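Local structure of benzoylformate Decarboxylase (Polynucleobacter necessarius, 4K9Q) at residues A[207-213]-A[314-319]; A[217-222]-A[239-245]. The protein probably catalyses the thiamine diphosphate- and magnesium-dependent decarboxylation of benzoylformate. One frame throughout, in Å; residues are numbered along the deposited sequence.

Contact 1. Residues A[207-213]-A[314-319]; sequences DIARSQA and DSKLFL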
loop_
_atom_site.group_PDB
_atom_site.type_symbol
_atom_site.label_atom_id
_atom_site.label_comp_id
_atom_site.label_asym_id
_atom_site.label_seq_id
_atom_site.Cartn_x
_atom_site.Cartn_y
_atom_site.Cartn_z
ATOM N N ASP A 207 21.250 -19.840 -5.058
ATOM C CA ASP A 207 20.173 -20.581 -5.728
ATOM C C ASP A 207 20.637 -22.020 -5.942
ATOM O O ASP A 207 19.836 -22.961 -5.917
ATOM C CB ASP A 207 19.813 -19.982 -7.099
ATOM C CG ASP A 207 19.114 -18.630 -7.012
ATOM O OD1 ASP A 207 18.838 -18.132 -5.890
ATOM O OD2 ASP A 207 18.833 -18.067 -8.105
ATOM N N ILE A 208 21.943 -22.187 -6.145
ATOM C CA ILE A 208 22.525 -23.505 -6.358
ATOM C C ILE A 208 22.337 -24.386 -5.117
ATOM O O ILE A 208 22.082 -25.588 -5.222
ATOM C CB ILE A 208 24.016 -23.387 -6.765
ATOM C CG1 ILE A 208 24.124 -22.828 -8.191
ATOM C CG2 ILE A 208 24.744 -24.739 -6.643
ATOM C CD1 ILE A 208 25.519 -22.339 -8.521
ATOM N N ALA A 209 22.434 -23.779 -3.940
ATOM C CA ALA A 209 22.249 -24.516 -2.699
ATOM C C ALA A 209 20.788 -24.939 -2.562
ATOM O O ALA A 209 20.501 -26.117 -2.355
ATOM C CB ALA A 209 22.685 -23.675 -1.504
ATOM N N ARG A 210 19.879 -23.973 -2.690
ATOM C CA ARG A 210 18.451 -24.232 -2.515
ATOM C C ARG A 210 17.941 -25.270 -3.515
ATOM O O ARG A 210 17.157 -26.153 -3.150
ATOM C CB ARG A 210 17.635 -22.932 -2.627
ATOM C CG ARG A 210 17.655 -22.063 -1.365
ATOM C CD ARG A 210 16.896 -20.754 -1.588
ATOM N NE ARG A 210 17.593 -19.841 -2.488
ATOM C CZ ARG A 210 18.523 -18.971 -2.093
ATOM N NH1 ARG A 210 18.852 -18.885 -0.805
ATOM N NH2 ARG A 210 19.111 -18.177 -2.981
ATOM N N SER A 211 18.397 -25.171 -4.761
ATOM C CA SER A 211 17.908 -26.038 -5.834
ATOM C C SER A 211 18.625 -27.383 -5.902
ATOM O O SER A 211 18.364 -28.184 -6.800
ATOM C CB SER A 211 18.031 -25.332 -7.190
ATOM O OG SER A 211 19.392 -25.126 -7.526
ATOM N N GLN A 212 19.534 -27.622 -4.962
ATOM C CA GLN A 212 20.255 -28.892 -4.895
ATOM C C GLN A 212 21.089 -29.148 -6.144
ATOM O O GLN A 212 21.168 -30.277 -6.630
ATOM C CB GLN A 212 19.297 -30.052 -4.598
ATOM C CG GLN A 212 18.642 -29.892 -3.232
ATOM C CD GLN A 212 17.780 -31.062 -2.814
ATOM O OE1 GLN A 212 16.638 -31.198 -3.258
ATOM N NE2 GLN A 212 18.314 -31.904 -1.936
ATOM N N ALA A 213 21.716 -28.087 -6.643
ATOM C CA ALA A 213 22.502 -28.145 -7.879
ATOM C C ALA A 213 24.004 -28.293 -7.638
ATOM O O ALA A 213 24.804 -28.060 -8.540
ATOM C CB ALA A 213 22.231 -26.905 -8.730
ATOM N N ASP A 314 15.541 -21.844 -12.740
ATOM C CA ASP A 314 16.083 -22.664 -11.666
ATOM C C ASP A 314 17.549 -22.963 -11.985
ATOM O O ASP A 314 17.894 -23.270 -13.130
ATOM C CB ASP A 314 15.305 -23.976 -11.571
ATOM C CG ASP A 314 15.788 -24.861 -10.447
ATOM O OD1 ASP A 314 15.314 -24.673 -9.304
ATOM O OD2 ASP A 314 16.630 -25.753 -10.703
ATOM N N SER A 315 18.420 -22.871 -10.987
ATOM C CA SER A 315 19.842 -23.081 -11.227
ATOM C C SER A 315 20.152 -24.491 -11.719
ATOM O O SER A 315 20.970 -24.679 -12.620
ATOM C CB SER A 315 20.647 -22.809 -9.953
ATOM O OG SER A 315 20.941 -21.428 -9.849
ATOM N N LYS A 316 19.512 -25.480 -11.111
ATOM C CA LYS A 316 19.771 -26.864 -11.489
ATOM C C LYS A 316 19.360 -27.107 -12.941
ATOM O O LYS A 316 20.129 -27.672 -13.729
ATOM C CB LYS A 316 19.057 -27.840 -10.551
ATOM C CG LYS A 316 19.564 -29.266 -10.694
ATOM C CD LYS A 316 18.950 -30.198 -9.676
ATOM C CE LYS A 316 19.519 -31.600 -9.846
ATOM N NZ LYS A 316 18.819 -32.592 -8.994
ATOM N N LEU A 317 18.157 -26.671 -13.293
ATOM C CA LEU A 317 17.662 -26.858 -14.651
ATOM C C LEU A 317 18.580 -26.174 -15.666
ATOM O O LEU A 317 18.880 -26.744 -16.716
ATOM C CB LEU A 317 16.234 -26.350 -14.781
ATOM C CG LEU A 317 15.253 -27.168 -13.943
ATOM C CD1 LEU A 317 13.832 -26.709 -14.179
ATOM C CD2 LEU A 317 15.388 -28.639 -14.271
ATOM N N PHE A 318 19.049 -24.968 -15.351
ATOM C CA PHE A 318 19.978 -24.299 -16.259
ATOM C C PHE A 318 21.302 -25.042 -16.399
ATOM O O PHE A 318 21.784 -25.246 -17.506
ATOM C CB PHE A 318 20.284 -22.863 -15.850
ATOM C CG PHE A 318 21.354 -22.241 -16.700
ATOM C CD1 PHE A 318 21.038 -21.700 -17.944
ATOM C CD2 PHE A 318 22.679 -22.262 -16.295
ATOM C CE1 PHE A 318 22.032 -21.152 -18.748
ATOM C CE2 PHE A 318 23.671 -21.725 -17.090
ATOM C CZ PHE A 318 23.347 -21.168 -18.315
ATOM N N LEU A 319 21.901 -25.425 -15.279
ATOM C CA LEU A 319 23.206 -26.085 -15.322
ATOM C C LEU A 319 23.143 -27.400 -16.111
ATOM O O LEU A 319 24.057 -27.732 -16.863
ATOM C CB LEU A 319 23.736 -26.319 -13.905
ATOM C CG LEU A 319 24.212 -25.034 -13.217
ATOM C CD1 LEU A 319 24.287 -25.216 -11.705
ATOM C CD2 LEU A 319 25.561 -24.587 -13.792
HETATM O O HOH W 1 19.124 -19.599 -10.459
HETATM O O HOH W 2 16.034 -28.182 -8.401
#

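Contact 2. Residues A[217-222]-A[239-245]; sequences GIAFAE and FPEDHPL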
loop_
_atom_site.group_PDB
_atom_site.type_symbol
_atom_site.label_atom_id
_atom_site.label_comp_id
_atom_site.label_asym_id
_atom_site.label_seq_id
_atom_site.Cartn_x
_atom_site.Cartn_y
_atom_site.Cartn_z
ATOM N N GLY A 217 26.814 -27.854 -10.506
ATOM C CA GLY A 217 27.714 -26.713 -10.521
ATOM C C GLY A 217 29.160 -27.167 -10.638
ATOM O O GLY A 217 29.965 -26.522 -11.310
ATOM N N ILE A 218 29.494 -28.279 -9.987
ATOM C CA ILE A 218 30.842 -28.835 -10.073
ATOM C C ILE A 218 31.115 -29.327 -11.492
ATOM O O ILE A 218 32.162 -29.027 -12.080
ATOM C CB ILE A 218 31.044 -29.988 -9.083
ATOM C CG1 ILE A 218 31.003 -29.460 -7.645
ATOM C CG2 ILE A 218 32.386 -30.680 -9.337
ATOM C CD1 ILE A 218 30.930 -30.560 -6.613
ATOM N N ALA A 219 30.162 -30.071 -12.045
ATOM C CA ALA A 219 30.301 -30.567 -13.412
ATOM C C ALA A 219 30.526 -29.432 -14.408
ATOM O O ALA A 219 31.399 -29.520 -15.277
ATOM C CB ALA A 219 29.089 -31.405 -13.804
ATOM N N PHE A 220 29.737 -28.367 -14.280
ATOM C CA PHE A 220 29.824 -27.222 -15.181
ATOM C C PHE A 220 31.200 -26.561 -15.095
ATOM O O PHE A 220 31.831 -26.289 -16.108
ATOM C CB PHE A 220 28.724 -26.208 -14.842
ATOM C CG PHE A 220 28.495 -25.179 -15.914
ATOM C CD1 PHE A 220 27.926 -25.539 -17.124
ATOM C CD2 PHE A 220 28.846 -23.855 -15.709
ATOM C CE1 PHE A 220 27.711 -24.593 -18.123
ATOM C CE2 PHE A 220 28.636 -22.900 -16.701
ATOM C CZ PHE A 220 28.068 -23.272 -17.910
ATOM N N ALA A 221 31.659 -26.304 -13.876
ATOM C CA ALA A 221 32.946 -25.652 -13.659
ATOM C C ALA A 221 34.099 -26.498 -14.198
ATOM O O ALA A 221 35.053 -25.973 -14.773
ATOM C CB ALA A 221 33.156 -25.378 -12.169
ATOM N N GLU A 222 34.014 -27.805 -13.992
ATOM C CA GLU A 222 35.071 -28.713 -14.424
ATOM C C GLU A 222 35.081 -28.838 -15.950
ATOM O O GLU A 222 36.132 -29.023 -16.565
ATOM C CB GLU A 222 34.920 -30.080 -13.749
ATOM C CG GLU A 222 35.280 -30.051 -12.259
ATOM C CD GLU A 222 35.148 -31.395 -11.566
ATOM O OE1 GLU A 222 34.573 -32.326 -12.162
ATOM O OE2 GLU A 222 35.610 -31.518 -10.408
ATOM N N PHE A 239 29.552 -23.896 -3.795
ATOM C CA PHE A 239 30.588 -24.675 -4.472
ATOM C C PHE A 239 31.592 -25.201 -3.427
ATOM O O PHE A 239 31.899 -24.509 -2.450
ATOM C CB PHE A 239 31.283 -23.774 -5.502
ATOM C CG PHE A 239 32.179 -24.505 -6.477
ATOM C CD1 PHE A 239 33.552 -24.548 -6.283
ATOM C CD2 PHE A 239 31.649 -25.107 -7.607
ATOM C CE1 PHE A 239 34.386 -25.203 -7.186
ATOM C CE2 PHE A 239 32.476 -25.760 -8.519
ATOM C CZ PHE A 239 33.847 -25.808 -8.306
ATOM N N PRO A 240 32.096 -26.434 -3.611
ATOM C CA PRO A 240 33.037 -26.952 -2.606
ATOM C C PRO A 240 34.263 -26.050 -2.486
ATOM O O PRO A 240 34.947 -25.774 -3.475
ATOM C CB PRO A 240 33.430 -28.328 -3.158
ATOM C CG PRO A 240 33.045 -28.304 -4.614
ATOM C CD PRO A 240 31.835 -27.411 -4.683
ATOM N N GLU A 241 34.541 -25.586 -1.274
ATOM C CA GLU A 241 35.515 -24.511 -1.109
ATOM C C GLU A 241 36.965 -24.995 -1.063
ATOM O O GLU A 241 37.901 -24.186 -1.011
ATOM C CB GLU A 241 35.143 -23.644 0.099
ATOM C CG GLU A 241 33.758 -23.020 -0.117
ATOM C CD GLU A 241 33.306 -22.102 0.997
ATOM O OE1 GLU A 241 33.796 -22.237 2.140
ATOM O OE2 GLU A 241 32.439 -21.242 0.715
ATOM N N ASP A 242 37.148 -26.312 -1.088
ATOM C CA ASP A 242 38.492 -26.867 -1.235
ATOM C C ASP A 242 38.741 -27.421 -2.652
ATOM O O ASP A 242 39.792 -28.000 -2.925
ATOM C CB ASP A 242 38.773 -27.924 -0.161
ATOM C CG ASP A 242 37.754 -29.044 -0.160
ATOM O OD1 ASP A 242 36.754 -28.952 -0.912
ATOM O OD2 ASP A 242 37.944 -30.018 0.600
ATOM N N HIS A 243 37.784 -27.226 -3.550
ATOM C CA HIS A 243 37.944 -27.653 -4.937
ATOM C C HIS A 243 39.040 -26.808 -5.593
ATOM O O HIS A 243 39.118 -25.597 -5.367
ATOM C CB HIS A 243 36.623 -27.485 -5.689
ATOM C CG HIS A 243 36.596 -28.148 -7.030
ATOM N ND1 HIS A 243 37.217 -27.615 -8.139
ATOM C CD2 HIS A 243 36.011 -29.297 -7.443
ATOM C CE1 HIS A 243 37.017 -28.409 -9.178
ATOM N NE2 HIS A 243 36.286 -29.436 -8.781
ATOM N N PRO A 244 39.907 -27.444 -6.401
ATOM C CA PRO A 244 41.025 -26.725 -7.027
ATOM C C PRO A 244 40.611 -25.487 -7.821
ATOM O O PRO A 244 41.404 -24.555 -7.957
ATOM C CB PRO A 244 41.645 -27.772 -7.960
ATOM C CG PRO A 244 40.639 -28.889 -8.045
ATOM C CD PRO A 244 39.931 -28.878 -6.726
ATOM N N LEU A 245 39.389 -25.470 -8.340
ATOM C CA LEU A 245 38.943 -24.332 -9.129
ATOM C C LEU A 245 38.451 -23.171 -8.263
ATOM O O LEU A 245 38.333 -22.040 -8.741
ATOM C CB LEU A 245 37.860 -24.755 -10.127
ATOM C CG LEU A 245 38.285 -25.707 -11.246
ATOM C CD1 LEU A 245 37.095 -26.040 -12.136
ATOM C CD2 LEU A 245 39.400 -25.084 -12.070
#

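Contact 1. Residues A[207-213]-A[314-319]
Ser315 sets its hydroxymethyl group against the short helix 207-210: its OG lies 3.3 Å from Asp207 CB, and its CB packs on Ile208 CG1. Ser315 OG donates to a water whose oxygen is 2.6 Å away, and that water donates to Asp207 OD2. Asp207 OD1 is gripped by Arg210 NH2, in the guanidinium plane, and by Lys89. In one of its two conformers Ser211 turns its OG back between its own N and carbonyl carbon (chi1 66°) to reach Asp207 O at 2.7 Å; there its OG and N approach that oxygen from opposite faces of the carbonyl plane. Ser211 CB faces Asp314 OD1, 3.5 Å away. Asp314 caps helix 315-323, its OD2 accepting from Leu317 N at 3.1 Å, while Gln149 holds OD1. With alanine here instead of Asp314, Leu317 N is likely to lose its capping acceptor and Gln149 its partner. Further along, Ala213 CB rests on Lys316 CA at 3.7 Å and on Leu319 CD1, and the extended lysine chain runs past the carbonyl oxygens of Ser211 and Gln212. A Schellman motif at Gln212 thus meets a capped helix start, two helix ends packed together in the Rossmann-like central domain of TPP enzymes.

Contact 2. Residues A[217-222]-A[239-245]
With CG anti to the backbone N in both Phe239 and His243 (chi1 -168° in each), the two rings of the loop 239-245 reach toward helix 214-224. The helix and loop belong to the Rossmann-like central domain, where the loop leads from strand 228-230 to strand 246-249. Phe239 brings CE2 to Ala221 CB at 3.7 Å and to Ile218 CA, while Gly217 O lies at the ring edge, near its plane. Pro240 puts CD over one face of that phenyl ring, and its CG meets Ile218 CD1 at 3.7 Å, so the proline packs on both the phenyl ring and the isoleucine, which also touch each other. Leu245 closes the other end, its CD1 3.3 Å from Ala221 O and 4.0 Å from Ala221 CB. After a type I turn from Pro240 to His243, the imidazole has Phe239 CZ over one face and Pro244 CD over the opposite one. Leu245 N donates to His243 ND1 at 3.1 Å, close to the ring plane, which fixes the ring's rotation and leaves NE2 as the donor toward the helix. The extended Glu222 chain comes to meet it, carboxylate and imidazole planes 38° apart. His243 NE2 gives an almost straight bond (175°) to the anti lone pair of Glu222 OE2, 2.7 Å away and nearly in the ring plane.

In the fold
The centres of contacts 1 and 2 lie 14 Å apart in the same central domain, and the two meet directly. Helix 207-210 of contact 1 is followed in the chain by helix 214-224, which carries one side of contact 2. Leu319, from the 314-319 side of contact 1, joins them: its CD2 packs on Phe220 CG at 3.7 Å and its CD1 on Gly217 N at 3.8 Å. Helix 214-224 therefore has helix 315-323 against one flank and the 239-245 loop against another, while Ala221 and Phe220 also touch strand 201-204 of the parallel sheet. Both contacts are structural packing, away from the thiamine diphosphate and magnesium sites, whose metal ligands are Asp429, Asn456 and Glu458.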